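Local coordinates for protein aminopentol aminotransferase (Sphingopyxis macrogoltabida, PDB 6HBS) that transfers the amino group of hydrolysed fumonisin B1 (aminopentol) to pyruvate with the help of pyridoxal phosphate, a step in fumonisin degradation, at residues A109-M113 and A275-A279. Sequence-based numbering, arbitrary orientation.
Sequences ADWAM and ARDAA. With MG (magnesium ion), chain D.
The indole of W111 lies against the first turn of the helix that begins at R276. Its six-membered ring receives the methyl of A279 over one face in a CH-pi contact, with A279 CB 4.2 Å from the ring centroid, and W111 CZ2 also meets A275 CB at 4.0 Å. Alanine suits both places, since a small methyl lets the broad ring come close to the helix backbone: W111 NE1 lies 3.5 Å from R276 CA. M113 SD reaches A279 CB at 4.1 Å.

R276 and W111 run past each other in opposite directions. With CG anti to the backbone N (chi1 -174°) and a bend at chi3, the arginine chain returns toward the strand, where its guanidinium lays a face over W111 CB and CD1, its plane 69° from that of the indole. Tryptophan combines a wide apolar surface with one N-H, which NE1 donates to S272 O. Arginine is long enough to pass the ring and carry its charge to the subunit boundary, where NH2 bonds R16 O of the second subunit. N273 links the polar side chains: its OD1 bonds R276 NH2, and its backbone N the short carboxylate of D110 through OD2. Replacing W111 with an alanine would probably open a gap beneath A279 and leave S272 O without its indole donor.

The backbones of D110 and W111 both pair with G271 of the antiparallel strand 267-271, a classic beta bulge. In this large domain of a class-III aminotransferase, the contact joins helix 276-281 to strand 111-115, the mixed central sheet's edge within this chain; L128 of helix 118-133 touches W111, while A112 backbone hydrogen bonds and P19 packing bring in the second subunit.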
loop_
_atom_site.group_PDB
_atom_site.type_symbol
_atom_site.label_atom_id
_atom_site.label_comp_id
_atom_site.label_asym_id
_atom_site.label_seq_id
_atom_site.Cartn_x
_atom_site.Cartn_y
_atom_site.Cartn_z
ATOM N N ALA A 109 20.583 0.896 11.678
ATOM C CA ALA A 109 19.330 1.623 11.917
ATOM C C ALA A 109 19.138 1.917 13.409
ATOM O O ALA A 109 19.440 1.064 14.241
ATOM C CB ALA A 109 18.175 0.810 11.395
ATOM N N ASP A 110 18.545 3.087 13.671
ATOM C CA ASP A 110 18.105 3.554 14.987
ATOM C C ASP A 110 16.577 3.736 15.045
ATOM O O ASP A 110 16.025 3.803 16.147
ATOM C CB ASP A 110 18.825 4.845 15.345
ATOM C CG ASP A 110 20.333 4.694 15.221
ATOM O OD1 ASP A 110 20.862 3.806 15.864
ATOM O OD2 ASP A 110 20.930 5.418 14.417
ATOM N N TRP A 111 15.904 3.797 13.882
ATOM C CA TRP A 111 14.462 3.981 13.854
ATOM C C TRP A 111 13.830 3.228 12.686
ATOM O O TRP A 111 14.500 2.880 11.727
ATOM C CB TRP A 111 14.103 5.474 13.847
ATOM C CG TRP A 111 14.706 6.277 12.735
ATOM C CD1 TRP A 111 15.799 7.089 12.822
ATOM C CD2 TRP A 111 14.271 6.332 11.366
ATOM N NE1 TRP A 111 16.055 7.678 11.617
ATOM C CE2 TRP A 111 15.140 7.231 10.697
ATOM C CE3 TRP A 111 13.219 5.757 10.643
ATOM C CZ2 TRP A 111 15.012 7.520 9.343
ATOM C CZ3 TRP A 111 13.098 6.043 9.296
ATOM C CH2 TRP A 111 13.976 6.925 8.659
ATOM N N ALA A 112 12.510 3.029 12.771
ATOM C CA ALA A 112 11.732 2.421 11.701
ATOM C C ALA A 112 10.442 3.210 11.428
ATOM O O ALA A 112 9.847 3.758 12.329
ATOM C CB ALA A 112 11.432 1.004 12.075
ATOM N N MET A 113 10.001 3.192 10.166
ATOM C CA MET A 113 8.683 3.615 9.768
ATOM C C MET A 113 8.041 2.470 8.970
ATOM O O MET A 113 8.756 1.778 8.206
ATOM C CB MET A 113 8.748 4.898 8.930
ATOM C CG MET A 113 9.329 6.073 9.704
ATOM S SD MET A 113 9.598 7.517 8.652
ATOM C CE MET A 113 7.927 8.115 8.429
ATOM N N ALA A 275 19.372 10.709 9.865
ATOM C CA ALA A 275 18.217 11.025 9.012
ATOM C C ALA A 275 16.920 11.249 9.801
ATOM O O ALA A 275 15.879 11.445 9.175
ATOM C CB ALA A 275 18.001 9.900 8.027
ATOM N N ARG A 276 16.974 11.203 11.134
ATOM C CA ARG A 276 15.782 11.170 11.979
ATOM C C ARG A 276 14.983 12.471 11.830
ATOM O O ARG A 276 13.740 12.430 11.693
ATOM C CB ARG A 276 16.161 10.906 13.440
ATOM C CG ARG A 276 14.962 10.707 14.361
ATOM C CD ARG A 276 15.337 10.598 15.826
ATOM N NE ARG A 276 15.995 9.346 16.141
ATOM C CZ ARG A 276 15.374 8.252 16.566
ATOM N NH1 ARG A 276 14.052 8.263 16.721
ATOM N NH2 ARG A 276 16.073 7.145 16.783
ATOM N N ASP A 277 15.668 13.626 11.820
ATOM C CA ASP A 277 14.957 14.914 11.760
ATOM C C ASP A 277 14.179 15.044 10.457
ATOM O O ASP A 277 13.063 15.555 10.473
ATOM C CB ASP A 277 15.872 16.140 11.878
ATOM C CG ASP A 277 16.344 16.403 13.294
ATOM O OD1 ASP A 277 15.691 15.930 14.240
ATOM O OD2 ASP A 277 17.380 17.069 13.435
ATOM N N ALA A 278 14.789 14.625 9.338
ATOM C CA ALA A 278 14.123 14.715 8.045
ATOM C C ALA A 278 12.911 13.770 7.994
ATOM O O ALA A 278 11.907 14.061 7.378
ATOM C CB ALA A 278 15.099 14.390 6.943
ATOM N N ALA A 279 13.049 12.608 8.614
ATOM C CA ALA A 279 11.961 11.654 8.710
ATOM C C ALA A 279 10.766 12.279 9.438
ATOM O O ALA A 279 9.611 11.966 9.124
ATOM C CB ALA A 279 12.424 10.422 9.437
HETATM MG MG MG D . 20.009 -1.113 14.991
HETATM O O HOH W 1 21.112 -3.159 15.607
HETATM O O HOH W 2 19.926 -0.370 17.312
#